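Local coordinates for periplasmic binding protein (Thermotoga lettingae TMO, PDB 4RY8), which binds 5-methylthioribose in the cleft between its two lobes and probably delivers it to a membrane transporter for uptake, at residues A74-H79 with R260-A265; S126-V131 with K226-D231; A137-V142 with K155-I160. All blocks are in the same frame, centred on the assembly; numbering follows the deposited sequence.

Contact 1 lies in one lobe, and contacts 2 and 3 lie in the other, on the opposite side of the chain's centre. The centres of contacts 1 and 2 are about 29 Å apart, yet both carry a residue that grips the 5-methylthioribose in the cleft: H79 donates to its ring oxygen, while D231 accepts from two of its hydroxyls. Contacts 2 and 3, with centres about 9 Å apart, touch each other, both reaching the same sheet: between the helices, I160 CG1 comes within 3.6 Å of S126 CB, and L129 CD2 lies 4.1 Å from V139 CG2. In contact 3, the side chain of Y141 is about 12 Å from the bound SR1.

Contact 1 (A74-H79 with R260-A265); sequences AIIIDH and RLAVRA. With SR1 (5-S-methyl-5-thio-alpha-D-ribofuranose), chain G.
I76 packs against A262 and V263 in a small, buried helix-on-sheet contact, joining strand 74-78 in the middle of the parallel sheet of one lobe to helix 255-270. Its CG1 branch lies beside the backbone N (chi1 -53°) and places CD1 3.7 Å from A262 O and 4.3 Å from V263 CG2. The other branch ends with CG2 4.3 Å from A262 CB. These are van der Waals contacts, and helix 28-44 completes the layer, with Y33 against A262 and A37 against V263. As in other type I periplasmic binding proteins, the strand runs on from this core to the interlobe cleft. There H79 NE2 donates to SR1 O4 at 3.0 Å, in the plane of the imidazole and almost straight (170°). The other ring nitrogen, H79 ND1, donates to D78 OD1 at 2.6 Å, with the carboxylate oxygen 22° out of the ring plane. This second bond helps to fix the rotation of the imidazole, and the F30 ring meets it with its plane steeply inclined. With a leucine in place of H79, the sugar's ring oxygen would probably lose this donor and the D78 carboxylate its imidazole mate.

Contact 2 (S126-V131 with K226-D231); sequences SKQLAV and KVYSVD. With SR1 (5-S-methyl-5-thio-alpha-D-ribofuranose), chain G.
L129 lies over one face of the Y228 ring, with Q128 at the edge of the same ring, so that helix 118-132 rests on strand 226-230 in the mixed sheet of one lobe. The tight part is the leucine. Its CA stands 3.8 Å from the centroid of the Y228 ring and 16° off the ring normal, a CH-pi contact made by the backbone carbon itself. L129 CG, anti to its own backbone N (chi1 -177°), carries the side chain across the same ring, reaching Y228 CD1 at 3.8 Å. L202, from the neighbouring strand 200-203, packs against both L129 and Y228. Towards solvent the contact is looser: the partly exposed Q128 brings only its CG near the ring edge, 4.0 Å from Y228 CE2, and its bent chain sets the amide plane 70° from the ring. K127, one residue back, turns to the second subunit and forms a salt bridge with D117 of that chain. The polar end of the tyrosine is tied to the same helix, since Y228 OH is hydrogen-bonded to D132 OD2. Farther along the segment 226-231, at the interlobe cleft of this periplasmic binding protein fold, D231 takes the sugar in two bonds: SR1 O2 donates to OD1 at 2.7 Å and SR1 O3 donates to OD2 at 2.5 Å. D231 OD2 also receives a hydrogen bond from the backbone N of D206, which probably steadies the carboxylate. Apolar packing thus joins helix to strand at one end, while at the other the paired acceptors of D231 are matched to adjacent hydroxyls, consistent with selection for a ribose-type ring.

Contact 3 (A137-V142 with K155-I160); sequences ANVIYV and KMWQII
W157 reaches from helix 148-163 onto strand 137-142, placing its five-membered ring over one face of Y141 and its six-membered ring against V139. The contact joins strand and helix within a beta-alpha-beta crossover unit that continues into strand 167-173, part of the lobe's Rossmann-like architecture. The indole is extended from the helix, CG anti to the backbone N (chi1 168°), and Y141 is likewise extended from the strand (chi1 180°). Each reaches out from its backbone to the other element, and the two side chains pass in opposite directions. W157 CD1 ends 3.2 Å above the plane of the Y141 ring, over its centre, and 3.3 Å from Y141 CZ. The ring planes are inclined by 33°, too oblique for a stack, and the five-membered ring and the phenol have centroids 3.8 Å apart. W157 NE1 lies over the same face, 3.4 Å from Y141 CD2. V139 comes from the opposite direction and touches the six-membered ring obliquely: V139 CG1 sits 3.7 Å from W157 CH2, with V139 CG2 3.8 Å from the same atom. L202 of strand 200-203 packs on both V139 and W157, and S126 of helix 118-132 also touches the tryptophan. The outer side of the helix faces the second subunit, where K155 makes a cation-pi contact with W162 of that chain and M156 meets its counterpart. The buried aromatics both have hydrogen-bond partners for their polar atoms: W157 NE1 with E169 OE1 on strand 167-173, and Y141 OH with D154 OD1 and N143 ND2. The off-axis NE1 bond probably helps to fix the turn of the indole, while the bonds of Y141 OH anchor the end of the phenol, whose rotation the indole on its face limits, and the D154 carboxylate probably polarises the phenol.

Contact 1 (A74-H79 with R260-A265)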
loop_
_atom_site.group_PDB
_atom_site.type_symbol
_atom_site.label_atom_id
_atom_site.label_comp_id
_atom_site.label_asym_id
_atom_site.label_seq_id
_atom_site.Cartn_x
_atom_site.Cartn_y
_atom_site.Cartn_z
ATOM N N ALA C 74 5.554 30.927 -11.547
ATOM C CA ALA C 74 4.790 29.783 -11.070
ATOM C C ALA C 74 4.428 29.898 -9.607
ATOM O O ALA C 74 5.122 30.567 -8.841
ATOM C CB ALA C 74 5.598 28.500 -11.294
ATOM N N ILE C 75 3.324 29.238 -9.238
ATOM C CA ILE C 75 2.919 29.079 -7.859
ATOM C C ILE C 75 2.927 27.601 -7.395
ATOM O O ILE C 75 2.329 26.720 -8.041
ATOM C CB ILE C 75 1.519 29.703 -7.663
ATOM C CG1 ILE C 75 1.522 31.133 -8.177
ATOM C CG2 ILE C 75 1.135 29.704 -6.196
ATOM C CD1 ILE C 75 0.159 31.789 -8.205
ATOM N N ILE C 76 3.575 27.338 -6.263
ATOM C CA ILE C 76 3.374 26.104 -5.548
ATOM C C ILE C 76 2.280 26.321 -4.488
ATOM O O ILE C 76 2.393 27.179 -3.602
ATOM C CB ILE C 76 4.662 25.625 -4.868
ATOM C CG1 ILE C 76 5.783 25.578 -5.910
ATOM C CG2 ILE C 76 4.472 24.258 -4.234
ATOM C CD1 ILE C 76 7.159 25.699 -5.310
ATOM N N ILE C 77 1.213 25.558 -4.600
ATOM C CA ILE C 77 0.203 25.507 -3.578
ATOM C C ILE C 77 0.390 24.304 -2.640
ATOM O O ILE C 77 0.255 23.128 -3.018
ATOM C CB ILE C 77 -1.180 25.566 -4.171
ATOM C CG1 ILE C 77 -1.267 26.817 -5.050
ATOM C CG2 ILE C 77 -2.200 25.629 -3.045
ATOM C CD1 ILE C 77 -2.601 27.013 -5.686
ATOM N N ASP C 78 0.675 24.641 -1.387
ATOM C CA ASP C 78 0.983 23.702 -0.354
ATOM C C ASP C 78 -0.166 23.577 0.649
ATOM O O ASP C 78 -0.401 24.501 1.407
ATOM C CB ASP C 78 2.210 24.238 0.337
ATOM C CG ASP C 78 2.908 23.216 1.117
ATOM O OD1 ASP C 78 2.216 22.640 1.967
ATOM O OD2 ASP C 78 4.120 22.989 0.856
ATOM N N HIS C 79 -0.797 22.409 0.682
ATOM C CA HIS C 79 -2.000 22.149 1.443
ATOM C C HIS C 79 -3.136 23.055 0.937
ATOM O O HIS C 79 -3.157 23.437 -0.241
ATOM C CB HIS C 79 -1.758 22.240 2.941
ATOM C CG HIS C 79 -0.843 21.188 3.458
ATOM N ND1 HIS C 79 0.424 21.022 2.962
ATOM C CD2 HIS C 79 -1.005 20.240 4.408
ATOM C CE1 HIS C 79 1.010 20.022 3.582
ATOM N NE2 HIS C 79 0.173 19.527 4.466
ATOM N N ARG C 260 12.665 20.329 -1.880
ATOM C CA ARG C 260 13.445 20.448 -3.086
ATOM C C ARG C 260 12.646 20.045 -4.311
ATOM O O ARG C 260 12.574 20.802 -5.274
ATOM C CB ARG C 260 14.751 19.630 -2.982
ATOM C CG ARG C 260 15.750 20.236 -2.003
ATOM C CD ARG C 260 16.932 19.333 -1.715
ATOM N NE ARG C 260 17.724 19.123 -2.907
ATOM C CZ ARG C 260 18.635 19.964 -3.384
ATOM N NH1 ARG C 260 18.904 21.117 -2.769
ATOM N NH2 ARG C 260 19.307 19.638 -4.490
ATOM N N LEU C 261 12.015 18.874 -4.277
ATOM C CA LEU C 261 11.204 18.401 -5.391
ATOM C C LEU C 261 10.155 19.454 -5.839
ATOM O O LEU C 261 9.926 19.681 -7.038
ATOM C CB LEU C 261 10.503 17.070 -5.030
ATOM C CG LEU C 261 9.443 16.588 -6.036
ATOM C CD1 LEU C 261 10.021 16.464 -7.442
ATOM C CD2 LEU C 261 8.824 15.260 -5.616
ATOM N N ALA C 262 9.513 20.074 -4.871
ATOM C CA ALA C 262 8.436 21.008 -5.210
ATOM C C ALA C 262 8.970 22.181 -6.003
ATOM O O ALA C 262 8.312 22.629 -6.936
ATOM C CB ALA C 262 7.698 21.485 -3.955
ATOM N N VAL C 263 10.182 22.646 -5.667
ATOM C CA VAL C 263 10.760 23.772 -6.378
ATOM C C VAL C 263 11.206 23.340 -7.761
ATOM O O VAL C 263 10.966 24.070 -8.739
ATOM C CB VAL C 263 11.900 24.427 -5.578
ATOM C CG1 VAL C 263 12.736 25.379 -6.435
ATOM C CG2 VAL C 263 11.294 25.142 -4.379
ATOM N N ARG C 264 11.842 22.162 -7.836
ATOM C CA ARG C 264 12.297 21.587 -9.104
ATOM C C ARG C 264 11.183 21.446 -10.065
ATOM O O ARG C 264 11.380 21.717 -11.229
ATOM C CB ARG C 264 12.871 20.178 -8.944
ATOM C CG ARG C 264 14.354 20.146 -8.817
ATOM C CD ARG C 264 14.945 18.853 -9.351
ATOM N NE ARG C 264 14.346 17.619 -8.826
ATOM C CZ ARG C 264 14.420 17.212 -7.563
ATOM N NH1 ARG C 264 15.019 17.939 -6.624
ATOM N NH2 ARG C 264 13.899 16.049 -7.239
ATOM N N ALA C 265 10.025 20.965 -9.581
ATOM C CA ALA C 265 8.847 20.790 -10.420
ATOM C C ALA C 265 8.395 22.115 -10.983
ATOM O O ALA C 265 8.088 22.233 -12.175
ATOM C CB ALA C 265 7.700 20.129 -9.644
HETATM C CS SR1 G . -1.746 19.283 8.868
HETATM S S SR1 G . -1.395 18.208 7.496
HETATM C C5 SR1 G . 0.105 17.513 8.233
HETATM C C4 SR1 G . 0.752 16.485 7.308
HETATM O O4 SR1 G . 1.017 17.147 6.114
HETATM C C1 SR1 G . 2.310 16.790 5.587
HETATM O O1 SR1 G . 2.099 16.146 4.376
HETATM C C2 SR1 G . 3.017 15.864 6.564
HETATM O O2 SR1 G . 3.255 14.496 6.137
HETATM C C3 SR1 G . 2.094 15.925 7.765
HETATM O O3 SR1 G . 1.933 14.636 8.339
#

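Contact 2 (S126-V131 with K226-D231)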
loop_
_atom_site.group_PDB
_atom_site.type_symbol
_atom_site.label_atom_id
_atom_site.label_comp_id
_atom_site.label_asym_id
_atom_site.label_seq_id
_atom_site.Cartn_x
_atom_site.Cartn_y
_atom_site.Cartn_z
ATOM N N SER C 126 -0.988 1.832 9.584
ATOM C CA SER C 126 -2.128 1.166 10.227
ATOM C C SER C 126 -1.971 -0.379 10.311
ATOM O O SER C 126 -2.262 -0.966 11.361
ATOM C CB SER C 126 -3.527 1.589 9.596
ATOM O OG SER C 126 -3.606 2.980 9.403
ATOM N N LYS C 127 -1.515 -1.018 9.233
ATOM C CA LYS C 127 -1.175 -2.455 9.222
ATOM C C LYS C 127 -0.064 -2.806 10.216
ATOM O O LYS C 127 -0.129 -3.863 10.821
ATOM C CB LYS C 127 -0.697 -2.940 7.852
ATOM C CG LYS C 127 0.097 -4.254 7.969
ATOM C CD LYS C 127 0.578 -4.802 6.660
ATOM C CE LYS C 127 1.901 -4.244 6.247
ATOM N NZ LYS C 127 2.177 -4.544 4.820
ATOM N N GLN C 128 0.917 -1.919 10.392
ATOM C CA GLN C 128 2.042 -2.195 11.321
ATOM C C GLN C 128 1.476 -2.301 12.751
ATOM O O GLN C 128 1.811 -3.193 13.501
ATOM C CB GLN C 128 3.051 -1.071 11.246
ATOM C CG GLN C 128 4.292 -1.271 12.083
ATOM C CD GLN C 128 5.203 -2.241 11.432
ATOM O OE1 GLN C 128 4.840 -2.847 10.420
ATOM N NE2 GLN C 128 6.403 -2.380 11.975
ATOM N N LEU C 129 0.547 -1.401 13.098
ATOM C CA LEU C 129 -0.093 -1.471 14.376
ATOM C C LEU C 129 -0.870 -2.816 14.481
ATOM O O LEU C 129 -0.794 -3.501 15.498
ATOM C CB LEU C 129 -1.039 -0.252 14.567
ATOM C CG LEU C 129 -1.755 -0.116 15.922
ATOM C CD1 LEU C 129 -2.316 1.284 16.083
ATOM C CD2 LEU C 129 -2.878 -1.112 16.076
ATOM N N ALA C 130 -1.647 -3.159 13.456
ATOM C CA ALA C 130 -2.518 -4.338 13.472
ATOM C C ALA C 130 -1.766 -5.603 13.687
ATOM O O ALA C 130 -2.072 -6.364 14.559
ATOM C CB ALA C 130 -3.298 -4.406 12.170
ATOM N N VAL C 131 -0.750 -5.798 12.875
ATOM C CA VAL C 131 0.146 -6.922 13.004
ATOM C C VAL C 131 0.926 -6.976 14.368
ATOM O O VAL C 131 1.077 -8.057 14.960
ATOM C CB VAL C 131 1.113 -6.933 11.787
ATOM C CG1 VAL C 131 2.238 -7.943 11.973
ATOM C CG2 VAL C 131 0.324 -7.227 10.533
ATOM N N LYS C 226 1.762 1.689 22.936
ATOM C CA LYS C 226 2.648 1.667 21.786
ATOM C C LYS C 226 2.121 2.694 20.805
ATOM O O LYS C 226 0.930 2.755 20.577
ATOM C CB LYS C 226 2.697 0.261 21.187
ATOM C CG LYS C 226 3.514 -0.708 22.026
ATOM C CD LYS C 226 3.989 -1.855 21.163
ATOM C CE LYS C 226 4.500 -3.011 22.000
ATOM N NZ LYS C 226 5.030 -4.071 21.092
ATOM N N VAL C 227 2.997 3.545 20.298
ATOM C CA VAL C 227 2.603 4.653 19.451
ATOM C C VAL C 227 3.134 4.475 18.049
ATOM O O VAL C 227 4.285 4.151 17.874
ATOM C CB VAL C 227 3.076 6.009 20.014
ATOM C CG1 VAL C 227 2.506 7.162 19.160
ATOM C CG2 VAL C 227 2.654 6.140 21.475
ATOM N N TYR C 228 2.245 4.658 17.077
ATOM C CA TYR C 228 2.511 4.541 15.645
ATOM C C TYR C 228 2.193 5.910 15.049
ATOM O O TYR C 228 1.131 6.477 15.338
ATOM C CB TYR C 228 1.620 3.434 15.016
ATOM C CG TYR C 228 1.922 2.071 15.656
ATOM C CD1 TYR C 228 1.425 1.746 16.925
ATOM C CD2 TYR C 228 2.758 1.146 15.042
ATOM C CE1 TYR C 228 1.719 0.538 17.534
ATOM C CE2 TYR C 228 3.055 -0.059 15.666
ATOM C CZ TYR C 228 2.550 -0.348 16.898
ATOM O OH TYR C 228 2.835 -1.514 17.518
ATOM N N SER C 229 3.105 6.447 14.238
ATOM C CA SER C 229 2.893 7.752 13.619
ATOM C C SER C 229 3.265 7.793 12.134
ATOM O O SER C 229 3.636 6.802 11.516
ATOM C CB SER C 229 3.698 8.795 14.371
ATOM O OG SER C 229 5.087 8.518 14.111
ATOM N N VAL C 230 3.111 8.972 11.581
ATOM C CA VAL C 230 3.626 9.309 10.315
ATOM C C VAL C 230 4.661 10.420 10.512
ATOM O O VAL C 230 4.573 11.215 11.469
ATOM C CB VAL C 230 2.450 9.789 9.427
ATOM C CG1 VAL C 230 2.885 10.201 8.064
ATOM C CG2 VAL C 230 1.450 8.685 9.291
ATOM N N ASP C 231 5.551 10.536 9.530
ATOM C CA ASP C 231 6.580 11.569 9.432
ATOM C C ASP C 231 7.802 11.170 10.249
ATOM O O ASP C 231 7.713 10.428 11.207
ATOM C CB ASP C 231 6.148 13.003 9.800
ATOM C CG ASP C 231 4.926 13.459 9.026
ATOM O OD1 ASP C 231 4.895 13.235 7.802
ATOM O OD2 ASP C 231 3.986 14.031 9.649
HETATM C CS SR1 G . -1.746 19.283 8.868
HETATM S S SR1 G . -1.395 18.208 7.496
HETATM C C5 SR1 G . 0.105 17.513 8.233
HETATM C C4 SR1 G . 0.752 16.485 7.308
HETATM O O4 SR1 G . 1.017 17.147 6.114
HETATM C C1 SR1 G . 2.310 16.790 5.587
HETATM O O1 SR1 G . 2.099 16.146 4.376
HETATM C C2 SR1 G . 3.017 15.864 6.564
HETATM O O2 SR1 G . 3.255 14.496 6.137
HETATM C C3 SR1 G . 2.094 15.925 7.765
HETATM O O3 SR1 G . 1.933 14.636 8.339
#

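Contact 3 (A137-V142 with K155-I160)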
loop_
_atom_site.group_PDB
_atom_site.type_symbol
_atom_site.label_atom_id
_atom_site.label_comp_id
_atom_site.label_asym_id
_atom_site.label_seq_id
_atom_site.Cartn_x
_atom_site.Cartn_y
_atom_site.Cartn_z
ATOM N N ALA C 137 -6.448 -4.668 19.575
ATOM C CA ALA C 137 -5.957 -3.450 20.201
ATOM C C ALA C 137 -7.097 -2.474 20.431
ATOM O O ALA C 137 -8.007 -2.411 19.618
ATOM C CB ALA C 137 -4.941 -2.746 19.331
ATOM N N ASN C 138 -6.942 -1.648 21.473
ATOM C CA ASN C 138 -7.821 -0.503 21.766
ATOM C C ASN C 138 -7.115 0.841 21.439
ATOM O O ASN C 138 -6.319 1.364 22.218
ATOM C CB ASN C 138 -8.230 -0.537 23.245
ATOM C CG ASN C 138 -9.023 -1.785 23.620
ATOM O OD1 ASN C 138 -8.853 -2.343 24.705
ATOM N ND2 ASN C 138 -9.892 -2.208 22.737
ATOM N N VAL C 139 -7.444 1.401 20.290
ATOM C CA VAL C 139 -6.657 2.456 19.698
ATOM C C VAL C 139 -7.258 3.805 19.938
ATOM O O VAL C 139 -8.481 4.014 19.642
ATOM C CB VAL C 139 -6.552 2.237 18.159
ATOM C CG1 VAL C 139 -5.699 3.325 17.517
ATOM C CG2 VAL C 139 -5.987 0.857 17.876
ATOM N N ILE C 140 -6.403 4.709 20.427
ATOM C CA ILE C 140 -6.619 6.183 20.382
ATOM C C ILE C 140 -6.097 6.730 19.066
ATOM O O ILE C 140 -4.913 6.700 18.783
ATOM C CB ILE C 140 -6.006 6.923 21.580
ATOM C CG1 ILE C 140 -6.698 6.400 22.879
ATOM C CG2 ILE C 140 -6.151 8.454 21.414
ATOM C CD1 ILE C 140 -6.033 6.752 24.179
ATOM N N TYR C 141 -7.009 7.208 18.234
ATOM C CA TYR C 141 -6.686 7.672 16.878
ATOM C C TYR C 141 -6.526 9.181 16.914
ATOM O O TYR C 141 -7.458 9.914 17.289
ATOM C CB TYR C 141 -7.850 7.335 15.975
ATOM C CG TYR C 141 -7.760 7.723 14.510
ATOM C CD1 TYR C 141 -6.600 7.537 13.760
ATOM C CD2 TYR C 141 -8.888 8.120 13.834
ATOM C CE1 TYR C 141 -6.570 7.855 12.431
ATOM C CE2 TYR C 141 -8.856 8.433 12.505
ATOM C CZ TYR C 141 -7.697 8.266 11.800
ATOM O OH TYR C 141 -7.699 8.524 10.473
ATOM N N VAL C 142 -5.380 9.669 16.464
ATOM C CA VAL C 142 -5.148 11.117 16.466
ATOM C C VAL C 142 -5.033 11.621 15.034
ATOM O O VAL C 142 -4.038 11.361 14.303
ATOM C CB VAL C 142 -3.939 11.522 17.261
ATOM C CG1 VAL C 142 -4.022 13.006 17.570
ATOM C CG2 VAL C 142 -3.774 10.677 18.520
ATOM N N LYS C 155 -8.701 7.065 5.262
ATOM C CA LYS C 155 -9.375 6.003 4.512
ATOM C C LYS C 155 -8.754 4.655 4.733
ATOM O O LYS C 155 -9.416 3.615 4.777
ATOM C CB LYS C 155 -9.401 6.340 3.026
ATOM C CG LYS C 155 -10.293 7.508 2.621
ATOM C CD LYS C 155 -11.756 7.184 2.846
ATOM C CE LYS C 155 -12.670 8.113 2.070
ATOM N NZ LYS C 155 -14.107 7.807 2.317
ATOM N N MET C 156 -7.422 4.655 4.847
ATOM C CA MET C 156 -6.703 3.428 5.020
ATOM C C MET C 156 -6.854 2.917 6.431
ATOM O O MET C 156 -6.946 1.702 6.606
ATOM C CB MET C 156 -5.239 3.622 4.598
ATOM C CG MET C 156 -5.047 3.708 3.081
ATOM S SD MET C 156 -5.818 2.428 2.035
ATOM C CE MET C 156 -4.638 2.358 0.695
ATOM N N TRP C 157 -6.989 3.811 7.424
ATOM C CA TRP C 157 -7.347 3.387 8.775
ATOM C C TRP C 157 -8.697 2.676 8.809
ATOM O O TRP C 157 -8.849 1.627 9.442
ATOM C CB TRP C 157 -7.294 4.565 9.739
ATOM C CG TRP C 157 -7.907 4.408 11.140
ATOM C CD1 TRP C 157 -8.886 5.202 11.699
ATOM C CD2 TRP C 157 -7.539 3.458 12.147
ATOM N NE1 TRP C 157 -9.139 4.799 13.007
ATOM C CE2 TRP C 157 -8.325 3.721 13.289
ATOM C CE3 TRP C 157 -6.616 2.392 12.192
ATOM C CZ2 TRP C 157 -8.229 2.952 14.451
ATOM C CZ3 TRP C 157 -6.520 1.635 13.375
ATOM C CH2 TRP C 157 -7.296 1.922 14.476
ATOM N N GLN C 158 -9.690 3.238 8.146
ATOM C CA GLN C 158 -10.980 2.590 8.097
ATOM C C GLN C 158 -10.885 1.156 7.513
ATOM O O GLN C 158 -11.583 0.261 7.976
ATOM C CB GLN C 158 -11.944 3.449 7.278
ATOM C CG GLN C 158 -11.990 4.913 7.672
ATOM C CD GLN C 158 -12.300 5.147 9.170
ATOM O OE1 GLN C 158 -12.965 4.351 9.795
ATOM N NE2 GLN C 158 -11.759 6.219 9.741
ATOM N N ILE C 159 -9.984 0.926 6.528
ATOM C CA ILE C 159 -9.876 -0.373 5.888
ATOM C C ILE C 159 -9.182 -1.362 6.817
ATOM O O ILE C 159 -9.564 -2.543 6.867
ATOM C CB ILE C 159 -9.172 -0.250 4.494
ATOM C CG1 ILE C 159 -10.204 -0.308 3.364
ATOM C CG2 ILE C 159 -8.245 -1.393 4.214
ATOM C CD1 ILE C 159 -11.273 0.754 3.417
ATOM N N ILE C 160 -8.176 -0.901 7.533
ATOM C CA ILE C 160 -7.570 -1.731 8.572
ATOM C C ILE C 160 -8.599 -2.131 9.614
ATOM O O ILE C 160 -8.606 -3.276 10.059
ATOM C CB ILE C 160 -6.384 -1.072 9.276
ATOM C CG1 ILE C 160 -5.086 -1.525 8.613
ATOM C CG2 ILE C 160 -6.317 -1.474 10.747
ATOM C CD1 ILE C 160 -5.080 -1.261 7.133
#